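Long-range contact in ureidoglycolate hydrolase (Arabidopsis thaliana, PDB 4PXE), which hydrolyses (S)-ureidoglycolate to glyoxylate, ammonium and carbon dioxide in plant purine breakdown, using two manganese ions per subunit: residues Leu151-Lys163 against Glu185-Lys197. Sequence-based numbering, arbitrary orientation.
Sequences LLAGSKELAEALK and EDKDDDLSSVFLK
The ring of Phe-195 lies flat between the two segments, with Gly-154 CA over one face, 3.7 Å from the ring centroid in a CH-pi contact, and Ser-192 CA of its own loop over the centre of the opposite face. Lys-156 crosses the phenyl group at about a right angle: its CG rests near the ring, and a bend at the last torsion (chi4 -69°) brings NZ to the edge, 3.6 Å from Phe-195 CE2. From there NZ reaches Ser-192 OG through a water. With CG of Phe-195 beside its backbone N (chi1 -63°), the ring is directed at the Gly-154 turn, and CZ comes 4.2 Å from Ala-159 CB. Replacing Phe-195 by an alanine would probably leave Gly-154 CA without its aromatic cover and open a gap beside Ala-159. Gly-154 closes helix 147-152 in a Schellman motif, and Ser-155 N-caps helix 156-164, so the ring packs at the junction of two helices in the M20 metallopeptidase-like domain. Just beyond it, Leu-196 N donates a nearly straight bond (168°) to a lone pair of Leu-152 O, at 2.9 Å. The side chains of these two leucines run side by side in the same direction, Leu-152 CD2 lying 3.7 Å from Leu-196 CG, while Val-194 CG1 presses on Leu-151 CB. Leu-152 also touches Asn-72 and Phe-134, and its side chain lies about 10 Å from that of the substrate-binding Glu-137. Further along helix 156-164, Leu-191 crosses Leu-162 at about a right angle, its CD1 also meeting the aliphatic part of Lys-163. Bends at chi2 and chi3 fold that lysine over Leu-191 and deliver NZ to Asp-189 O, 2.8 Å away and nearly in line with the carbonyl bond; a weak bond to Asp-186 O and a water shared with Glu-185 OE2 add to its grip.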
ATOM      1  N   LEU A 151      26.433  10.515  -7.339  1.00 18.37           N
ATOM      2  CA  LEU A 151      26.828  11.924  -7.388  1.00 20.75           C
ATOM      3  C   LEU A 151      28.334  12.109  -7.272  1.00 22.59           C
ATOM      4  O   LEU A 151      28.920  12.899  -8.010  1.00 22.39           O
ATOM      5  CB  LEU A 151      26.110  12.744  -6.316  1.00 21.60           C
ATOM      6  CG  LEU A 151      24.628  13.022  -6.571  1.00 19.19           C
ATOM      7  CD1 LEU A 151      24.004  13.705  -5.370  1.00 21.32           C
ATOM      8  CD2 LEU A 151      24.428  13.868  -7.830  1.00 22.19           C
ATOM      9  N   LEU A 152      28.975  11.393  -6.355  1.00 18.33           N
ATOM     10  CA  LEU A 152      30.431  11.482  -6.256  1.00 20.65           C
ATOM     11  C   LEU A 152      31.074  11.110  -7.590  1.00 19.28           C
ATOM     12  O   LEU A 152      32.084  11.700  -7.984  1.00 22.02           O
ATOM     13  CB  LEU A 152      30.965  10.588  -5.130  1.00 18.78           C
ATOM     14  CG  LEU A 152      30.524  10.999  -3.724  1.00 19.42           C
ATOM     15  CD1 LEU A 152      30.856   9.907  -2.718  1.00 19.21           C
ATOM     16  CD2 LEU A 152      31.183  12.297  -3.313  1.00 18.93           C
ATOM     17  N   ALA A 153      30.476  10.154  -8.293  1.00 20.36           N
ATOM     18  CA  ALA A 153      30.983   9.712  -9.586  1.00 21.35           C
ATOM     19  C   ALA A 153      30.580  10.609 -10.766  1.00 27.03           C
ATOM     20  O   ALA A 153      30.850  10.274 -11.918  1.00 29.77           O
ATOM     21  CB  ALA A 153      30.585   8.261  -9.845  1.00 20.34           C
ATOM     22  N   GLY A 154      29.918  11.725 -10.479  1.00 21.47           N
ATOM     23  CA  GLY A 154      29.717  12.769 -11.472  1.00 22.45           C
ATOM     24  C   GLY A 154      28.495  12.688 -12.376  1.00 29.45           C
ATOM     25  O   GLY A 154      28.535  13.179 -13.506  1.00 28.12           O
ATOM     26  N   SER A 155      27.403  12.100 -11.896  1.00 24.71           N
ATOM     27  CA  SER A 155      26.194  12.019 -12.713  1.00 25.91           C
ATOM     28  C   SER A 155      25.481  13.368 -12.784  1.00 26.28           C
ATOM     29  O   SER A 155      24.788  13.762 -11.849  1.00 24.03           O
ATOM     30  CB  SER A 155      25.234  10.956 -12.174  1.00 22.96           C
ATOM     31  OG  SER A 155      24.038  10.942 -12.938  1.00 24.23           O
ATOM     32  N   LYS A 156      25.651  14.075 -13.900  1.00 28.49           N
ATOM     33  CA  LYS A 156      24.964  15.346 -14.098  1.00 28.69           C
ATOM     34  C   LYS A 156      23.461  15.127 -14.258  1.00 25.87           C
ATOM     35  O   LYS A 156      22.651  15.946 -13.821  1.00 27.64           O
ATOM     36  CB  LYS A 156      25.533  16.084 -15.318  1.00 29.88           C
ATOM     37  CG  LYS A 156      27.004  16.443 -15.182  1.00 30.34           C
ATOM     38  CD  LYS A 156      27.423  17.480 -16.215  1.00 42.46           C
ATOM     39  CE  LYS A 156      28.709  18.193 -15.800  1.00 46.52           C
ATOM     40  NZ  LYS A 156      28.519  19.093 -14.617  1.00 48.55           N
ATOM     41  N   GLU A 157      23.098  14.005 -14.873  1.00 26.82           N
ATOM     42  CA  GLU A 157      21.696  13.642 -15.051  1.00 29.09           C
ATOM     43  C   GLU A 157      20.993  13.493 -13.706  1.00 28.60           C
ATOM     44  O   GLU A 157      19.865  13.946 -13.537  1.00 27.51           O
ATOM     45  CB  GLU A 157      21.562  12.350 -15.862  1.00 31.78           C
ATOM     46  CG  GLU A 157      21.918  12.486 -17.341  1.00 38.23           C
ATOM     47  CD  GLU A 157      23.389  12.802 -17.581  1.00 45.98           C
ATOM     48  OE1 GLU A 157      24.242  12.355 -16.778  1.00 39.78           O
ATOM     49  OE2 GLU A 157      23.692  13.503 -18.573  1.00 49.34           O
ATOM     50  N   LEU A 158      21.667  12.869 -12.742  1.00 25.47           N
ATOM     51  CA  LEU A 158      21.086  12.712 -11.414  1.00 24.02           C
ATOM     52  C   LEU A 158      21.000  14.047 -10.679  1.00 21.36           C
ATOM     53  O   LEU A 158      19.974  14.360 -10.071  1.00 23.18           O
ATOM     54  CB  LEU A 158      21.875  11.689 -10.581  1.00 22.48           C
ATOM     55  CG  LEU A 158      21.411  11.479  -9.133  1.00 19.71           C
ATOM     56  CD1 LEU A 158      19.942  11.045  -9.051  1.00 19.47           C
ATOM     57  CD2 LEU A 158      22.316  10.472  -8.425  1.00 20.00           C
ATOM     58  N   ALA A 159      22.079  14.826 -10.729  1.00 22.94           N
ATOM     59  CA  ALA A 159      22.109  16.127 -10.069  1.00 23.33           C
ATOM     60  C   ALA A 159      20.957  17.005 -10.563  1.00 26.95           C
ATOM     61  O   ALA A 159      20.266  17.636  -9.770  1.00 27.68           O
ATOM     62  CB  ALA A 159      23.443  16.819 -10.313  1.00 26.22           C
ATOM     63  N   GLU A 160      20.755  17.024 -11.878  1.00 28.44           N
ATOM     64  CA  GLU A 160      19.667  17.791 -12.479  1.00 30.50           C
ATOM     65  C   GLU A 160      18.304  17.319 -11.985  1.00 28.26           C
ATOM     66  O   GLU A 160      17.469  18.125 -11.573  1.00 30.37           O
ATOM     67  CB  GLU A 160      19.728  17.704 -14.007  1.00 32.83           C
ATOM     68  CG  GLU A 160      20.318  18.939 -14.674  1.00 49.92           C
ATOM     69  CD  GLU A 160      19.452  20.177 -14.492  1.00 51.33           C
ATOM     70  OE1 GLU A 160      18.293  20.172 -14.966  1.00 54.50           O
ATOM     71  OE2 GLU A 160      19.932  21.156 -13.873  1.00 52.94           O
ATOM     72  N   ALA A 161      18.087  16.009 -12.028  1.00 25.41           N
ATOM     73  CA  ALA A 161      16.827  15.422 -11.581  1.00 23.82           C
ATOM     74  C   ALA A 161      16.533  15.756 -10.115  1.00 23.52           C
ATOM     75  O   ALA A 161      15.416  16.131  -9.762  1.00 23.73           O
ATOM     76  CB  ALA A 161      16.845  13.915 -11.800  1.00 23.14           C
ATOM     77  N   LEU A 162      17.546  15.631  -9.259  1.00 23.12           N
ATOM     78  CA  LEU A 162      17.361  15.892  -7.839  1.00 23.49           C
ATOM     79  C   LEU A 162      16.838  17.297  -7.543  1.00 23.78           C
ATOM     80  O   LEU A 162      16.086  17.499  -6.590  1.00 26.51           O
ATOM     81  CB  LEU A 162      18.665  15.637  -7.074  1.00 22.68           C
ATOM     82  CG  LEU A 162      19.063  14.162  -6.985  1.00 20.69           C
ATOM     83  CD1 LEU A 162      20.418  14.041  -6.324  1.00 19.51           C
ATOM     84  CD2 LEU A 162      18.025  13.377  -6.210  1.00 19.58           C
ATOM     85  N   LYS A 163      17.238  18.260  -8.364  1.00 28.20           N
ATOM     86  CA  LYS A 163      16.896  19.653  -8.113  1.00 29.60           C
ATOM     87  C   LYS A 163      15.637  20.081  -8.854  1.00 31.12           C
ATOM     88  O   LYS A 163      15.076  21.136  -8.561  1.00 34.47           O
ATOM     89  CB  LYS A 163      18.063  20.558  -8.507  1.00 30.60           C
ATOM     90  CG  LYS A 163      19.346  20.266  -7.750  1.00 39.39           C
ATOM     91  CD  LYS A 163      19.400  20.986  -6.414  1.00 41.04           C
ATOM     92  CE  LYS A 163      19.620  22.475  -6.603  1.00 43.63           C
ATOM     93  NZ  LYS A 163      20.084  23.144  -5.346  1.00 47.08           N
ATOM     94  N   GLU A 185      19.409  24.055   1.105  1.00 45.32           N
ATOM     95  CA  GLU A 185      19.584  24.185  -0.334  1.00 45.30           C
ATOM     96  C   GLU A 185      20.403  25.422  -0.677  1.00 51.12           C
ATOM     97  O   GLU A 185      20.252  26.484  -0.065  1.00 52.44           O
ATOM     98  CB  GLU A 185      18.241  24.177  -1.080  1.00 49.82           C
ATOM     99  CG  GLU A 185      17.557  25.524  -1.205  1.00 50.62           C
ATOM    100  CD  GLU A 185      16.299  25.458  -2.051  1.00 50.44           C
ATOM    101  OE1 GLU A 185      15.195  25.455  -1.466  1.00 51.44           O
ATOM    102  OE2 GLU A 185      16.415  25.409  -3.296  1.00 52.75           O
ATOM    103  N   ASP A 186      21.302  25.255  -1.636  1.00 54.08           N
ATOM    104  CA  ASP A 186      22.033  26.368  -2.201  1.00 55.04           C
ATOM    105  C   ASP A 186      21.563  26.488  -3.639  1.00 55.91           C
ATOM    106  O   ASP A 186      21.939  25.686  -4.496  1.00 56.80           O
ATOM    107  CB  ASP A 186      23.539  26.115  -2.130  1.00 55.43           C
ATOM    108  CG  ASP A 186      24.354  27.281  -2.659  1.00 61.52           C
ATOM    109  OD1 ASP A 186      23.773  28.366  -2.884  1.00 61.61           O
ATOM    110  OD2 ASP A 186      25.581  27.113  -2.842  1.00 60.63           O
ATOM    111  N   LYS A 187      20.726  27.486  -3.893  1.00 56.69           N
ATOM    112  CA  LYS A 187      20.116  27.665  -5.206  1.00 58.22           C
ATOM    113  C   LYS A 187      21.157  27.988  -6.277  1.00 61.25           C
ATOM    114  O   LYS A 187      20.864  27.943  -7.473  1.00 63.71           O
ATOM    115  CB  LYS A 187      19.031  28.743  -5.141  1.00 62.39           C
ATOM    116  CG  LYS A 187      17.910  28.403  -4.166  1.00 61.33           C
ATOM    117  CD  LYS A 187      17.256  29.648  -3.580  1.00 66.52           C
ATOM    118  CE  LYS A 187      16.409  30.387  -4.607  1.00 69.20           C
ATOM    119  NZ  LYS A 187      15.740  31.587  -4.009  1.00 69.70           N
ATOM    120  N   ASP A 188      22.375  28.302  -5.840  1.00 57.67           N
ATOM    121  CA  ASP A 188      23.491  28.515  -6.754  1.00 62.11           C
ATOM    122  C   ASP A 188      24.197  27.192  -7.041  1.00 58.89           C
ATOM    123  O   ASP A 188      24.939  27.071  -8.017  1.00 59.99           O
ATOM    124  CB  ASP A 188      24.490  29.514  -6.161  1.00 64.59           C
ATOM    125  CG  ASP A 188      23.837  30.823  -5.751  1.00 71.29           C
ATOM    126  OD1 ASP A 188      22.926  31.289  -6.470  1.00 71.59           O
ATOM    127  OD2 ASP A 188      24.236  31.383  -4.705  1.00 72.69           O
ATOM    128  N   ASP A 189      23.965  26.204  -6.181  1.00 48.19           N
ATOM    129  CA  ASP A 189      24.600  24.898  -6.326  1.00 44.19           C
ATOM    130  C   ASP A 189      23.685  23.918  -7.047  1.00 38.12           C
ATOM    131  O   ASP A 189      22.609  23.583  -6.558  1.00 41.39           O
ATOM    132  CB  ASP A 189      24.997  24.339  -4.956  1.00 41.80           C
ATOM    133  CG  ASP A 189      25.891  23.110  -5.054  1.00 37.60           C
ATOM    134  OD1 ASP A 189      26.384  22.801  -6.160  1.00 35.41           O
ATOM    135  OD2 ASP A 189      26.117  22.463  -4.011  1.00 38.53           O
ATOM    136  N   ASP A 190      24.125  23.463  -8.214  1.00 37.07           N
ATOM    137  CA  ASP A 190      23.395  22.455  -8.966  1.00 38.13           C
ATOM    138  C   ASP A 190      23.832  21.053  -8.541  1.00 35.78           C
ATOM    139  O   ASP A 190      23.578  20.084  -9.257  1.00 35.16           O
ATOM    140  CB  ASP A 190      23.635  22.642 -10.465  1.00 41.88           C
ATOM    141  CG  ASP A 190      25.100  22.527 -10.837  1.00 44.93           C
ATOM    142  OD1 ASP A 190      25.952  22.627  -9.925  1.00 44.39           O
ATOM    143  OD2 ASP A 190      25.399  22.339 -12.038  1.00 48.46           O
ATOM    144  N   LEU A 191      24.503  20.981  -7.388  1.00 34.85           N
ATOM    145  CA  LEU A 191      25.018  19.739  -6.780  1.00 31.33           C
ATOM    146  C   LEU A 191      26.305  19.230  -7.424  1.00 33.25           C
ATOM    147  O   LEU A 191      26.837  18.181  -7.041  1.00 28.79           O
ATOM    148  CB  LEU A 191      23.956  18.632  -6.721  1.00 29.42           C
ATOM    149  CG  LEU A 191      22.675  19.008  -5.975  1.00 28.95           C
ATOM    150  CD1 LEU A 191      21.679  17.851  -5.972  1.00 27.42           C
ATOM    151  CD2 LEU A 191      23.001  19.454  -4.557  1.00 31.01           C
ATOM    152  N   SER A 192      26.815  19.992  -8.387  1.00 33.33           N
ATOM    153  CA  SER A 192      28.086  19.690  -9.027  1.00 33.82           C
ATOM    154  C   SER A 192      29.224  19.729  -8.012  1.00 30.06           C
ATOM    155  O   SER A 192      30.272  19.120  -8.226  1.00 29.60           O
ATOM    156  CB  SER A 192      28.361  20.696 -10.154  1.00 39.90           C
ATOM    157  OG  SER A 192      29.528  20.348 -10.875  1.00 51.39           O
ATOM    158  N   SER A 193      29.008  20.451  -6.915  1.00 29.44           N
ATOM    159  CA  SER A 193      29.979  20.555  -5.832  1.00 28.76           C
ATOM    160  C   SER A 193      30.312  19.189  -5.232  1.00 27.79           C
ATOM    161  O   SER A 193      31.361  19.009  -4.622  1.00 28.62           O
ATOM    162  CB  SER A 193      29.438  21.463  -4.725  1.00 30.71           C
ATOM    163  OG  SER A 193      28.301  20.878  -4.104  1.00 33.40           O
ATOM    164  N   VAL A 194      29.406  18.235  -5.410  1.00 28.09           N
ATOM    165  CA  VAL A 194      29.557  16.903  -4.831  1.00 23.04           C
ATOM    166  C   VAL A 194      30.528  16.043  -5.644  1.00 24.83           C
ATOM    167  O   VAL A 194      31.196  15.157  -5.100  1.00 21.57           O
ATOM    168  CB  VAL A 194      28.176  16.207  -4.717  1.00 22.34           C
ATOM    169  CG1 VAL A 194      28.315  14.761  -4.235  1.00 21.32           C
ATOM    170  CG2 VAL A 194      27.280  16.987  -3.777  1.00 23.53           C
ATOM    171  N   PHE A 195      30.615  16.322  -6.943  1.00 22.24           N
ATOM    172  CA  PHE A 195      31.403  15.513  -7.870  1.00 23.95           C
ATOM    173  C   PHE A 195      32.862  15.419  -7.441  1.00 24.60           C
ATOM    174  O   PHE A 195      33.485  16.432  -7.110  1.00 28.02           O
ATOM    175  CB  PHE A 195      31.379  16.113  -9.285  1.00 27.75           C
ATOM    176  CG  PHE A 195      30.019  16.160  -9.929  1.00 29.22           C
ATOM    177  CD1 PHE A 195      28.898  15.640  -9.303  1.00 24.58           C
ATOM    178  CD2 PHE A 195      29.870  16.724 -11.189  1.00 33.35           C
ATOM    179  CE1 PHE A 195      27.661  15.691  -9.910  1.00 26.14           C
ATOM    180  CE2 PHE A 195      28.634  16.777 -11.803  1.00 31.97           C
ATOM    181  CZ  PHE A 195      27.528  16.256 -11.161  1.00 31.51           C
ATOM    182  N   LEU A 196      33.409  14.207  -7.472  1.00 23.08           N
ATOM    183  CA  LEU A 196      34.836  14.021  -7.243  1.00 27.66           C
ATOM    184  C   LEU A 196      35.556  13.954  -8.577  1.00 30.32           C
ATOM    185  O   LEU A 196      35.075  13.336  -9.528  1.00 33.88           O
ATOM    186  CB  LEU A 196      35.113  12.733  -6.463  1.00 23.66           C
ATOM    187  CG  LEU A 196      34.443  12.614  -5.100  1.00 26.24           C
ATOM    188  CD1 LEU A 196      34.913  11.346  -4.411  1.00 23.71           C
ATOM    189  CD2 LEU A 196      34.725  13.847  -4.254  1.00 27.06           C
ATOM    190  N   LYS A 197      36.716  14.589  -8.641  1.00 38.76           N
ATOM    191  CA  LYS A 197      37.571  14.471  -9.808  1.00 42.86           C
ATOM    192  C   LYS A 197      38.039  13.024  -9.932  1.00 39.92           C
ATOM    193  O   LYS A 197      38.304  12.359  -8.931  1.00 39.26           O
ATOM    194  CB  LYS A 197      38.769  15.410  -9.668  1.00 44.99           C
ATOM    195  CG  LYS A 197      39.106  16.186 -10.930  1.00 56.56           C
ATOM    196  CD  LYS A 197      40.131  15.450 -11.775  1.00 56.74           C
ATOM    197  CE  LYS A 197      41.479  15.398 -11.072  1.00 60.65           C
ATOM    198  NZ  LYS A 197      42.028  16.761 -10.809  1.00 66.82           N
TER
HETATM  199  O   HOH W   1      31.345  19.666 -13.220  1.00 53.22           O
HETATM  200  O   HOH W   2      21.426  22.779  -2.597  1.00 39.70           O
HETATM  201  O   HOH W   3      17.721  24.937  -5.433  1.00 46.68           O